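Side-chain contacts in PppA (Pseudomonas aeruginosa, PDB 6JKV), which probably acts as a manganese-dependent PP2C-type protein serine/threonine phosphatase and is a key regulatory component of the type VI secretion system: residues A[27-32]-A[55-60]; A[37-42]-A[244-249]; A[90-95]-A[127-132]; A[98-103]-A[121-126]; A[143-148]-A[152-157]. All blocks are in the same frame, centred on the assembly; numbering follows the deposited sequence.

Interaction 1 (A[27-32]-A[55-60])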
# COMPACT_ATOMS: atom_id res chain seq x y z
N SER A 27 18.54 4.39 12.97
CA SER A 27 19.69 3.58 12.50
C SER A 27 19.27 2.59 11.41
O SER A 27 20.01 2.46 10.42
CB SER A 27 20.34 2.84 13.65
OG SER A 27 20.77 3.74 14.66
N TYR A 28 18.15 1.88 11.60
CA TYR A 28 17.85 0.62 10.87
C TYR A 28 16.35 0.47 10.69
O TYR A 28 15.58 0.92 11.55
CB TYR A 28 18.42 -0.57 11.65
CG TYR A 28 18.27 -1.92 10.99
CD1 TYR A 28 19.09 -2.30 9.94
CD2 TYR A 28 17.32 -2.83 11.44
CE1 TYR A 28 18.98 -3.54 9.35
CE2 TYR A 28 17.19 -4.08 10.85
CZ TYR A 28 18.02 -4.44 9.80
OH TYR A 28 17.90 -5.67 9.23
N TYR A 29 15.96 -0.16 9.58
CA TYR A 29 14.56 -0.49 9.25
C TYR A 29 14.43 -2.00 9.09
O TYR A 29 15.15 -2.56 8.27
CB TYR A 29 14.13 0.25 7.98
CG TYR A 29 13.87 1.72 8.18
CD1 TYR A 29 12.67 2.17 8.70
CD2 TYR A 29 14.84 2.67 7.87
CE1 TYR A 29 12.42 3.52 8.89
CE2 TYR A 29 14.61 4.02 8.07
CZ TYR A 29 13.40 4.45 8.59
OH TYR A 29 13.22 5.78 8.77
N ARG A 30 13.59 -2.62 9.91
CA ARG A 30 13.14 -4.03 9.77
C ARG A 30 11.79 -4.02 9.07
O ARG A 30 10.99 -3.13 9.36
CB ARG A 30 12.90 -4.71 11.12
CG ARG A 30 14.05 -5.55 11.62
CD ARG A 30 13.57 -6.54 12.66
NE ARG A 30 14.60 -6.82 13.66
CZ ARG A 30 15.47 -7.82 13.60
NH1 ARG A 30 15.48 -8.66 12.59
NH2 ARG A 30 16.35 -7.97 14.57
N SER A 31 11.53 -5.03 8.24
CA SER A 31 10.26 -5.10 7.49
C SER A 31 9.91 -6.55 7.20
O SER A 31 10.81 -7.40 7.16
CB SER A 31 10.32 -4.27 6.23
OG SER A 31 11.37 -4.70 5.38
N ALA A 32 8.62 -6.79 6.99
CA ALA A 32 8.08 -8.10 6.60
C ALA A 32 6.75 -7.87 5.89
O ALA A 32 6.07 -6.87 6.19
CB ALA A 32 7.90 -9.00 7.81
N GLY A 55 15.27 1.13 0.98
CA GLY A 55 14.37 1.93 1.83
C GLY A 55 12.99 2.08 1.20
O GLY A 55 12.44 3.17 1.28
N LEU A 56 12.47 1.02 0.59
CA LEU A 56 11.21 1.07 -0.20
C LEU A 56 10.28 -0.05 0.24
O LEU A 56 10.74 -1.21 0.33
CB LEU A 56 11.51 0.94 -1.69
CG LEU A 56 10.30 1.20 -2.60
CD1 LEU A 56 9.74 2.59 -2.37
CD2 LEU A 56 10.70 1.02 -4.06
N TRP A 57 9.02 0.29 0.48
CA TRP A 57 7.96 -0.68 0.83
C TRP A 57 6.69 -0.29 0.09
O TRP A 57 6.30 0.88 0.15
CB TRP A 57 7.76 -0.72 2.35
CG TRP A 57 9.04 -1.01 3.06
CD1 TRP A 57 9.59 -2.23 3.32
CD2 TRP A 57 9.97 -0.04 3.58
NE1 TRP A 57 10.78 -2.09 3.97
CE2 TRP A 57 11.03 -0.75 4.15
CE3 TRP A 57 9.99 1.36 3.62
CZ2 TRP A 57 12.11 -0.12 4.77
CZ3 TRP A 57 11.05 1.99 4.24
CH2 TRP A 57 12.10 1.26 4.79
N VAL A 58 6.09 -1.26 -0.60
CA VAL A 58 4.97 -1.00 -1.53
C VAL A 58 3.90 -2.05 -1.28
O VAL A 58 4.25 -3.23 -1.10
CB VAL A 58 5.44 -1.00 -2.99
CG1 VAL A 58 4.27 -0.83 -3.95
CG2 VAL A 58 6.50 0.06 -3.25
N VAL A 59 2.64 -1.62 -1.26
CA VAL A 59 1.46 -2.51 -1.41
C VAL A 59 0.58 -1.95 -2.54
O VAL A 59 0.34 -0.74 -2.55
CB VAL A 59 0.69 -2.63 -0.09
CG1 VAL A 59 -0.62 -3.38 -0.29
CG2 VAL A 59 1.54 -3.30 0.99
N ALA A 60 0.14 -2.82 -3.45
CA ALA A 60 -0.70 -2.45 -4.60
C ALA A 60 -1.89 -3.40 -4.70
O ALA A 60 -1.68 -4.62 -4.78
CB ALA A 60 0.13 -2.47 -5.87
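Tyr29, Ser31 and Trp57 form a sheet-to-sheet contact inside the PP2C beta sandwich, where strand 29-36 at the margin of one antiparallel sheet faces strand 56-63 of the other. It illustrates how a single large side chain can bridge the two layers: the backbones stay well apart, with the CA atoms of Ser31 and Trp57 separated by 8.3 Å, and the indole spans the interval. Trp57 points at the opposing strand, and its CG stands anti to its own carbonyl carbon (chi1 -55°), which carries the pyrrole nitrogen to Ser31 and the six-membered ring to Tyr29. Trp57 NE1 donates a weak hydrogen bond to Ser31 OG, 3.0 Å long and bent to 142° at the hydrogen. The hydroxyl oxygen sits at the indole edge, near the ring plane, while Ser31 CB comes within 3.6 Å of Trp57 CD1. At the other end of the indole, Tyr29 CB rests 3.8 Å from Trp57 CZ2, and Tyr29 CG is 3.9 Å from Trp57 CH2. The two aromatic planes are inclined at 51° with centroids 5.5 Å apart, an oblique pairing. Outside the pair, Pro52, Leu257 and Val259 also pack on the indole, Ser31 OG is hydrogen-bonded to Asp50, and Tyr29 OH reaches the carbonyl of Gly130. The chemistry is thus mainly apolar, with one polar thread: the indole N-H finds a weak partner, and the serine hydroxyl that receives it is itself tied to a carboxylate, which probably fixes its orientation.

Interaction 2 (A[37-42]-A[244-249])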
# COMPACT_ATOMS: atom_id res chain seq x y z
N VAL A 37 -4.86 -14.84 -0.52
CA VAL A 37 -5.94 -14.67 -1.53
C VAL A 37 -7.26 -14.35 -0.80
O VAL A 37 -8.10 -13.65 -1.38
CB VAL A 37 -6.06 -15.92 -2.42
CG1 VAL A 37 -6.57 -17.13 -1.65
CG2 VAL A 37 -6.93 -15.64 -3.63
N GLY A 38 -7.39 -14.80 0.45
CA GLY A 38 -8.62 -14.63 1.24
C GLY A 38 -9.51 -15.86 1.15
O GLY A 38 -9.02 -16.94 0.77
N MET A 39 -10.79 -15.69 1.48
CA MET A 39 -11.73 -16.83 1.61
C MET A 39 -12.82 -16.76 0.55
O MET A 39 -13.60 -17.71 0.48
CB MET A 39 -12.37 -16.87 3.00
CG MET A 39 -11.36 -16.83 4.13
SD MET A 39 -10.73 -18.45 4.62
CE MET A 39 -9.40 -18.70 3.45
N VAL A 40 -12.85 -15.72 -0.28
CA VAL A 40 -13.87 -15.58 -1.36
C VAL A 40 -13.16 -15.61 -2.72
O VAL A 40 -13.47 -16.51 -3.53
CB VAL A 40 -14.69 -14.29 -1.18
CG1 VAL A 40 -15.52 -13.96 -2.42
CG2 VAL A 40 -15.57 -14.38 0.05
N ARG A 41 -12.26 -14.67 -2.97
CA ARG A 41 -11.49 -14.63 -4.24
C ARG A 41 -10.62 -15.89 -4.33
O ARG A 41 -10.27 -16.47 -3.27
CB ARG A 41 -10.66 -13.36 -4.33
CG ARG A 41 -11.46 -12.12 -4.66
CD ARG A 41 -10.57 -10.89 -4.62
NE ARG A 41 -11.27 -9.67 -5.03
CZ ARG A 41 -11.50 -9.30 -6.29
NH1 ARG A 41 -12.16 -8.18 -6.54
NH2 ARG A 41 -11.09 -10.06 -7.30
N LYS A 42 -10.34 -16.34 -5.56
CA LYS A 42 -9.41 -17.47 -5.82
C LYS A 42 -8.19 -16.99 -6.61
O LYS A 42 -7.30 -17.83 -6.87
CB LYS A 42 -10.13 -18.58 -6.59
CG LYS A 42 -11.38 -19.12 -5.90
CD LYS A 42 -11.13 -19.47 -4.45
CE LYS A 42 -12.11 -20.49 -3.91
NZ LYS A 42 -13.51 -20.23 -4.35
N LEU A 244 -6.02 -12.89 11.60
CA LEU A 244 -7.25 -12.26 12.14
C LEU A 244 -8.24 -12.01 11.00
O LEU A 244 -9.43 -12.36 11.15
CB LEU A 244 -6.90 -10.96 12.86
CG LEU A 244 -8.08 -10.11 13.33
CD1 LEU A 244 -8.96 -10.86 14.32
CD2 LEU A 244 -7.60 -8.81 13.94
N GLY A 245 -7.76 -11.46 9.88
CA GLY A 245 -8.59 -11.24 8.68
C GLY A 245 -9.21 -12.53 8.19
O GLY A 245 -10.43 -12.56 7.95
N LEU A 246 -8.39 -13.57 8.04
CA LEU A 246 -8.83 -14.90 7.55
C LEU A 246 -9.88 -15.46 8.51
O LEU A 246 -10.89 -16.03 8.05
CB LEU A 246 -7.61 -15.82 7.41
CG LEU A 246 -6.79 -15.60 6.13
CD1 LEU A 246 -5.54 -16.47 6.13
CD2 LEU A 246 -7.62 -15.90 4.90
N THR A 247 -9.68 -15.25 9.81
CA THR A 247 -10.57 -15.70 10.90
C THR A 247 -11.97 -15.09 10.75
O THR A 247 -12.93 -15.74 11.17
CB THR A 247 -9.99 -15.32 12.27
OG1 THR A 247 -9.02 -16.30 12.64
CG2 THR A 247 -11.04 -15.23 13.35
N ARG A 248 -12.05 -13.88 10.20
CA ARG A 248 -13.32 -13.13 10.07
C ARG A 248 -13.84 -13.19 8.63
O ARG A 248 -14.64 -12.32 8.25
CB ARG A 248 -13.12 -11.70 10.56
CG ARG A 248 -13.21 -11.60 12.08
CD ARG A 248 -12.32 -10.50 12.60
NE ARG A 248 -12.48 -10.32 14.03
CZ ARG A 248 -12.24 -9.18 14.67
NH1 ARG A 248 -11.81 -8.13 13.99
NH2 ARG A 248 -12.42 -9.12 15.98
N GLY A 249 -13.41 -14.19 7.86
CA GLY A 249 -14.06 -14.54 6.58
C GLY A 249 -13.39 -13.97 5.33
O GLY A 249 -13.89 -14.25 4.24
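Met39 and Leu246 meet through their ends where the loop after strand 29-36 passes the C-terminal turn of helix 234-247. The close part of this contact is small. Met39 CE lies 3.6 Å from Leu246 CD2, with the sulfur, Met39 SD, 4.0 Å from that same methyl, and the two side chains cross at about a right angle. The methionine gets there by folding: bends at chi2 (-87°) and chi3 (85°) bring its methyl against the CD2 branch of the leucine. Leu246 does not aim its CB at the loop, yet its CD2 branch reaches far enough to touch both the methyl of Met39 and the backbone of Gly38, whose CA is 4.0 Å away. A second point of close approach is the base of the methionine, where Met39 CB lies 3.3 Å from Gly249 O. Gly249 is the C-prime residue of a Schellman motif; its positive phi ends the helix, and its carbonyl oxygen lies against the base of Met39. The other side is looser: Met39 is exposed, and the Arg248 guanidinium is salt-bridged to Glu224. The contact is therefore an apolar touch near the surface, supplemented by a backbone hydrogen bond between Met39 and Ala250. Beyond it the chain passes Asp252, a manganese ligand whose side chain is about 7 Å from the side-chain position of Gly38, itself about 10 Å from a bound manganese ion, and enters strand 254-261, next to strand 29-36 in the sheet; the contact thus joins the helix end to the loop that follows strand 29-36.

Interaction 3 (A[90-95]-A[127-132])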
# COMPACT_ATOMS: atom_id res chain seq x y z
N PRO A 90 14.20 13.18 -1.37
CA PRO A 90 13.36 13.92 -2.32
C PRO A 90 13.60 13.52 -3.79
O PRO A 90 12.65 13.46 -4.53
CB PRO A 90 13.71 15.39 -2.09
CG PRO A 90 14.25 15.42 -0.67
CD PRO A 90 14.96 14.09 -0.49
N ALA A 91 14.86 13.28 -4.17
CA ALA A 91 15.20 12.84 -5.54
C ALA A 91 14.62 11.45 -5.78
O ALA A 91 14.06 11.22 -6.87
CB ALA A 91 16.69 12.87 -5.78
N TYR A 92 14.76 10.56 -4.80
CA TYR A 92 14.20 9.19 -4.86
C TYR A 92 12.69 9.28 -5.08
O TYR A 92 12.18 8.61 -5.99
CB TYR A 92 14.57 8.40 -3.60
CG TYR A 92 14.27 6.92 -3.68
CD1 TYR A 92 14.57 6.19 -4.82
CD2 TYR A 92 13.73 6.25 -2.60
CE1 TYR A 92 14.31 4.83 -4.90
CE2 TYR A 92 13.47 4.89 -2.66
CZ TYR A 92 13.76 4.18 -3.81
OH TYR A 92 13.52 2.84 -3.86
N VAL A 93 12.02 10.13 -4.31
CA VAL A 93 10.54 10.30 -4.38
C VAL A 93 10.15 10.81 -5.77
O VAL A 93 9.16 10.29 -6.32
CB VAL A 93 10.02 11.22 -3.26
CG1 VAL A 93 8.61 11.70 -3.52
CG2 VAL A 93 10.12 10.53 -1.91
N GLY A 94 10.90 11.78 -6.31
CA GLY A 94 10.72 12.24 -7.70
C GLY A 94 10.80 11.09 -8.70
O GLY A 94 9.93 11.02 -9.60
N ALA A 95 11.78 10.21 -8.53
CA ALA A 95 12.00 9.04 -9.42
C ALA A 95 10.83 8.06 -9.28
O ALA A 95 10.41 7.51 -10.31
CB ALA A 95 13.32 8.38 -9.13
N ALA A 127 8.85 5.33 1.48
CA ALA A 127 10.30 5.39 1.21
C ALA A 127 10.96 6.13 2.36
O ALA A 127 10.43 7.19 2.76
CB ALA A 127 10.56 6.07 -0.11
N ALA A 128 12.04 5.58 2.90
CA ALA A 128 12.71 6.11 4.10
C ALA A 128 14.20 6.31 3.81
O ALA A 128 14.79 5.47 3.11
CB ALA A 128 12.50 5.20 5.28
N ARG A 129 14.74 7.40 4.33
CA ARG A 129 16.19 7.69 4.38
C ARG A 129 16.50 8.31 5.74
O ARG A 129 16.09 9.45 5.99
CB ARG A 129 16.60 8.65 3.25
CG ARG A 129 16.44 8.08 1.85
CD ARG A 129 17.44 6.98 1.58
NE ARG A 129 17.44 6.60 0.17
CZ ARG A 129 16.63 5.70 -0.38
NH1 ARG A 129 15.74 5.05 0.36
NH2 ARG A 129 16.72 5.45 -1.68
N GLY A 130 17.19 7.56 6.60
CA GLY A 130 17.50 8.00 7.98
C GLY A 130 16.24 8.39 8.73
O GLY A 130 15.32 7.55 8.88
N ASN A 131 16.17 9.66 9.15
CA ASN A 131 15.10 10.21 10.02
C ASN A 131 13.92 10.75 9.20
O ASN A 131 12.99 11.28 9.83
CB ASN A 131 15.62 11.32 10.93
CG ASN A 131 16.72 10.83 11.84
OD1 ASN A 131 16.80 9.64 12.11
ND2 ASN A 131 17.59 11.72 12.29
N GLN A 132 13.96 10.67 7.88
CA GLN A 132 12.86 11.21 7.04
C GLN A 132 12.27 10.08 6.21
O GLN A 132 13.01 9.16 5.79
CB GLN A 132 13.31 12.37 6.16
CG GLN A 132 14.77 12.31 5.74
CD GLN A 132 15.24 13.64 5.22
OE1 GLN A 132 15.04 14.67 5.87
NE2 GLN A 132 15.86 13.63 4.05
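Arg129 lays the end of its guanidinium over one face of the Tyr92 ring, making an off-centre cation-pi contact between helix 89-114 and the end of strand 120-129. In this first shell Arg129 NH2 is the atom nearest the ring, 3.2 Å from Tyr92 CD2 and displaced toward the rim. Arg129 CZ stands 4.3 Å from the ring centroid, 34° off the normal, and the planes of guanidinium and phenol are inclined by 35°. Ala127, two residues earlier on the strand, brings its methyl obliquely from the other side of the ring plane: Ala127 CB is 4.0 Å from Tyr92 CD2, so the CD2/CE2 side lies between methyl and guanidinium. Tyr92 CG is swung opposite its backbone nitrogen (chi1 -169°), sending the ring down from the helix onto the sheet, while the arginine chain folds at chi2 and doubles back along its own strand. That fold lets Arg129 NH1 donate to Ala128 O at 2.9 Å, from above the carbonyl plane although the oxygen lies in the plane of the guanidinium. Farther out, Arg129 NH2 is bound to the carbonyl of Ala86 and Arg129 NH1 also to that of Ala54, while Ala54, Ile83 and Leu56 line the tyrosine. Arg129 opens the type II' turn that ends at Gln132 and leads into strand 132-138. This is a worked case of a cation whose two terminal nitrogens are held by main-chain carbonyls: the oxygens probably offset part of its charge and fix its rotation, and the cation would be expected to polarise the ring face it lies over.

Interaction 4 (A[98-103]-A[121-126])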
# COMPACT_ATOMS: atom_id res chain seq x y z
N THR A 98 7.83 9.42 -11.17
CA THR A 98 8.03 9.30 -12.64
C THR A 98 7.76 7.85 -13.05
O THR A 98 7.09 7.64 -14.09
CB THR A 98 9.42 9.74 -13.07
OG1 THR A 98 9.57 11.13 -12.78
CG2 THR A 98 9.65 9.53 -14.55
N GLY A 99 8.28 6.89 -12.28
CA GLY A 99 8.06 5.46 -12.52
C GLY A 99 6.58 5.13 -12.53
O GLY A 99 6.15 4.35 -13.39
N LEU A 100 5.83 5.71 -11.59
CA LEU A 100 4.37 5.46 -11.47
C LEU A 100 3.64 6.09 -12.66
O LEU A 100 2.70 5.45 -13.19
CB LEU A 100 3.88 5.98 -10.13
CG LEU A 100 4.33 5.14 -8.93
CD1 LEU A 100 3.84 5.74 -7.63
CD2 LEU A 100 3.84 3.71 -9.07
N ALA A 101 4.06 7.28 -13.10
CA ALA A 101 3.48 7.93 -14.30
C ALA A 101 3.65 7.01 -15.52
O ALA A 101 2.67 6.82 -16.27
CB ALA A 101 4.10 9.29 -14.53
N GLN A 102 4.85 6.44 -15.68
CA GLN A 102 5.16 5.54 -16.82
C GLN A 102 4.30 4.28 -16.73
O GLN A 102 3.80 3.83 -17.79
CB GLN A 102 6.64 5.14 -16.84
CG GLN A 102 7.61 6.31 -17.00
CD GLN A 102 9.02 5.93 -16.63
OE1 GLN A 102 9.29 4.88 -16.04
NE2 GLN A 102 9.96 6.82 -16.95
N VAL A 103 4.14 3.72 -15.53
CA VAL A 103 3.27 2.53 -15.32
C VAL A 103 1.84 2.89 -15.71
O VAL A 103 1.18 2.08 -16.41
CB VAL A 103 3.35 2.02 -13.87
CG1 VAL A 103 2.25 1.01 -13.59
CG2 VAL A 103 4.71 1.41 -13.56
N SER A 121 -4.76 -0.68 -10.58
CA SER A 121 -4.30 -1.08 -9.24
C SER A 121 -4.13 0.17 -8.39
O SER A 121 -3.64 1.19 -8.89
CB SER A 121 -3.03 -1.89 -9.30
OG SER A 121 -2.51 -2.10 -7.99
N THR A 122 -4.54 0.07 -7.13
CA THR A 122 -4.20 1.09 -6.12
C THR A 122 -2.69 1.00 -5.85
O THR A 122 -2.02 0.02 -6.26
CB THR A 122 -5.01 0.89 -4.84
OG1 THR A 122 -4.35 -0.15 -4.12
CG2 THR A 122 -6.46 0.55 -5.11
N LEU A 123 -2.17 2.01 -5.17
CA LEU A 123 -0.78 1.99 -4.70
C LEU A 123 -0.69 2.69 -3.36
O LEU A 123 -1.34 3.73 -3.20
CB LEU A 123 0.13 2.66 -5.72
CG LEU A 123 1.57 2.79 -5.23
CD1 LEU A 123 2.54 2.19 -6.23
CD2 LEU A 123 1.92 4.24 -4.92
N VAL A 124 0.10 2.14 -2.45
CA VAL A 124 0.60 2.85 -1.25
C VAL A 124 2.06 2.44 -1.09
O VAL A 124 2.35 1.23 -1.10
CB VAL A 124 -0.25 2.56 0.01
CG1 VAL A 124 -0.35 1.08 0.31
CG2 VAL A 124 0.28 3.31 1.21
N LEU A 125 2.95 3.42 -0.99
CA LEU A 125 4.39 3.15 -0.76
C LEU A 125 4.86 4.02 0.39
O LEU A 125 4.24 5.06 0.67
CB LEU A 125 5.20 3.33 -2.05
CG LEU A 125 5.48 4.75 -2.54
CD1 LEU A 125 6.75 5.32 -1.93
CD2 LEU A 125 5.59 4.77 -4.06
N LEU A 126 5.90 3.54 1.07
CA LEU A 126 6.70 4.33 2.03
C LEU A 126 8.16 4.21 1.61
O LEU A 126 8.62 3.08 1.37
CB LEU A 126 6.46 3.80 3.44
CG LEU A 126 7.38 4.35 4.53
CD1 LEU A 126 6.94 5.75 4.93
CD2 LEU A 126 7.43 3.42 5.73
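The layer of helices that covers the sheet containing strand 120-129 is one of the outer layers of the alpha-beta-beta-alpha sandwich of PP2C phosphatases, and Leu100, Leu123 and Leu125 are part of the seam between that layer and the sheet. Leu100 projects from helix 89-114 and meets Leu123 tip to tip. Both of its methyls are engaged: Leu100 CD2 lies 3.5 Å from Leu123 CD1, tighter than usual van der Waals contact, and Leu100 CD1 lies 3.6 Å from Leu123 CD2. The forked ends therefore face one another branch against branch. Two residues along the strand, and on the same face of it, Leu125 extends the surface: its CD2 approaches Leu100 CD1 to 4.1 Å. The two strand leucines reach Leu100 with different first torsions. Leu123 has CG opposite its backbone nitrogen (chi1 174°), with chi2 at 126°, well away from a staggered value, perhaps the price of the close fit. In Leu125, by contrast, CG sits between nitrogen and carbonyl carbon (chi1 74°), which sends its branch in another direction and brings CD2 to Leu100. All three side chains are buried, and the contact across the segments consists wholly of methyl packing. Its polar neighbourhood lies at the start of the strand, where Ser121 OG donates to Thr122 O at 2.8 Å, in the carbonyl plane and on a lone pair, and Thr122 is hydrogen-bonded to Asp61, a manganese ligand. Around the leucines, Ile76 of helix 69-82 packs on Leu123, Leu196 on Leu100, and Val58 and Leu136 of the two flanking strands on Leu125, closing the helix down onto the sheet.

Interaction 5 (A[143-148]-A[152-157])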
# COMPACT_ATOMS: atom_id res chain seq x y z
N LEU A 143 -1.54 3.49 4.57
CA LEU A 143 -0.37 3.51 5.47
C LEU A 143 -0.82 4.06 6.83
O LEU A 143 -1.44 5.15 6.87
CB LEU A 143 0.74 4.38 4.89
CG LEU A 143 1.85 4.68 5.87
CD1 LEU A 143 2.77 3.48 6.03
CD2 LEU A 143 2.62 5.92 5.45
N TYR A 144 -0.49 3.31 7.88
CA TYR A 144 -0.66 3.73 9.29
C TYR A 144 0.72 3.86 9.95
O TYR A 144 1.66 3.16 9.55
CB TYR A 144 -1.46 2.71 10.08
CG TYR A 144 -2.91 2.54 9.68
CD1 TYR A 144 -3.26 1.68 8.65
CD2 TYR A 144 -3.92 3.18 10.38
CE1 TYR A 144 -4.59 1.49 8.31
CE2 TYR A 144 -5.25 3.00 10.05
CZ TYR A 144 -5.58 2.15 9.01
OH TYR A 144 -6.90 1.95 8.69
N ARG A 145 0.81 4.73 10.95
CA ARG A 145 2.00 4.81 11.82
C ARG A 145 1.59 4.47 13.25
O ARG A 145 0.61 5.05 13.74
CB ARG A 145 2.64 6.19 11.75
CG ARG A 145 3.68 6.42 12.84
CD ARG A 145 4.41 7.72 12.71
NE ARG A 145 3.51 8.85 12.87
CZ ARG A 145 3.85 10.11 12.66
NH1 ARG A 145 5.08 10.42 12.27
NH2 ARG A 145 2.94 11.06 12.80
N LEU A 146 2.31 3.54 13.88
CA LEU A 146 2.21 3.28 15.33
C LEU A 146 3.37 3.98 16.02
O LEU A 146 4.54 3.65 15.73
CB LEU A 146 2.23 1.78 15.59
CG LEU A 146 2.01 1.38 17.05
CD1 LEU A 146 0.54 1.49 17.41
CD2 LEU A 146 2.51 -0.03 17.30
N ARG A 147 3.06 4.91 16.92
CA ARG A 147 4.06 5.64 17.72
C ARG A 147 3.54 5.73 19.16
O ARG A 147 2.40 6.16 19.36
CB ARG A 147 4.30 7.02 17.13
CG ARG A 147 5.21 7.91 17.97
CD ARG A 147 5.42 9.24 17.28
NE ARG A 147 6.39 9.16 16.19
CZ ARG A 147 6.73 10.18 15.40
NH1 ARG A 147 6.17 11.36 15.55
NH2 ARG A 147 7.64 10.01 14.46
N GLY A 148 4.38 5.34 20.12
CA GLY A 148 4.02 5.34 21.55
C GLY A 148 2.75 4.54 21.83
O GLY A 148 1.97 4.97 22.69
N GLU A 152 -2.14 5.85 13.99
CA GLU A 152 -2.55 7.08 13.27
C GLU A 152 -2.54 6.81 11.78
O GLU A 152 -1.52 6.31 11.28
CB GLU A 152 -1.60 8.22 13.64
CG GLU A 152 -1.74 9.44 12.77
CD GLU A 152 -0.75 10.54 13.10
OE1 GLU A 152 0.13 10.31 13.97
OE2 GLU A 152 -0.85 11.62 12.47
N ALA A 153 -3.65 7.11 11.12
CA ALA A 153 -3.81 6.96 9.66
C ALA A 153 -3.01 8.07 8.99
O ALA A 153 -3.25 9.24 9.30
CB ALA A 153 -5.28 7.02 9.28
N ILE A 154 -2.06 7.71 8.13
CA ILE A 154 -1.22 8.69 7.39
C ILE A 154 -1.87 8.96 6.04
O ILE A 154 -2.04 10.13 5.68
CB ILE A 154 0.22 8.18 7.26
CG1 ILE A 154 0.82 7.88 8.64
CG2 ILE A 154 1.06 9.19 6.50
CD1 ILE A 154 0.70 9.02 9.64
N SER A 155 -2.22 7.91 5.31
CA SER A 155 -2.92 8.05 4.01
C SER A 155 -4.41 8.24 4.28
O SER A 155 -4.89 7.86 5.36
CB SER A 155 -2.66 6.89 3.11
OG SER A 155 -3.24 5.71 3.64
N ARG A 156 -5.11 8.80 3.30
CA ARG A 156 -6.58 8.99 3.32
C ARG A 156 -7.14 8.46 2.01
O ARG A 156 -6.71 8.91 0.94
CB ARG A 156 -6.94 10.46 3.53
CG ARG A 156 -8.32 10.83 3.01
CD ARG A 156 -8.77 12.20 3.44
NE ARG A 156 -9.15 12.20 4.85
CZ ARG A 156 -9.68 13.24 5.48
NH1 ARG A 156 -9.90 14.37 4.83
NH2 ARG A 156 -10.00 13.13 6.76
N ASP A 157 -8.11 7.54 2.10
CA ASP A 157 -8.61 6.77 0.93
C ASP A 157 -9.03 7.73 -0.18
O ASP A 157 -9.74 8.72 0.11
CB ASP A 157 -9.77 5.86 1.34
CG ASP A 157 -9.36 4.68 2.22
OD1 ASP A 157 -8.14 4.46 2.41
OD2 ASP A 157 -10.27 3.98 2.71
O HOH W 1 -4.49 5.02 6.72
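Water 1 lies over the centre of one face of the Tyr144 ring, 3.7 Å above it, while Tyr144 CD2 skims the backbone of the partner strand at Ala153 CA, 3.8 Å away. The second flat group, the guanidinium of Arg145, has the Arg147 NH1 atom over one face and the carboxylate of Glu152 at its edge. Arg145 NH2 forms a salt bridge to Glu152 OE1, 3.1 Å long and nearly straight (170°); the oxygen is in the guanidinium plane, but is itself approached from above the carboxylate plane. Arg145 and Glu152 run side by side, the arginine turning at chi3 (64°) to meet the extended glutamate. These two form a hydrogen-bonded antiparallel pair, Arg145 N reaching Glu152 O at 2.8 Å. Farther along, Leu143 O accepts from both Ile154 N (2.9 Å) and Ser155 N, as well as from water 1, and Leu143 N is met by Ser155 OG at 2.9 Å, a side chain standing in where the strand pairing ends. Leu143 CD2 packs on Ile154 CB. The hairpin forms one margin of its sheet: strand 208-212 flanks strand 142-147, helix 222-229 covers Tyr144, and Leu201 of the other sheet touches Leu143, Arg145 and Ile154.

Overall arrangement
From the N terminus, interaction 1 closes the first loop, bringing strand 29-36 across the sandwich to strand 56-63. Interaction 2 opens before that loop is complete and closes only near the C terminus, so the two cross; it ties residues 37-42 to the end of helix 234-247 and encloses interactions 3, 4 and 5. Interaction 3 joins helix 89-114 to strand 120-129 and contains interaction 4, which repeats that pairing deeper in the fold. Interaction 5 follows as a short hairpin in the sheet of strand 29-36. Neighbouring strands 56-63 and 120-129 link interaction 1 to both 3 and 4, while Val124 touches Leu143 between the sheets.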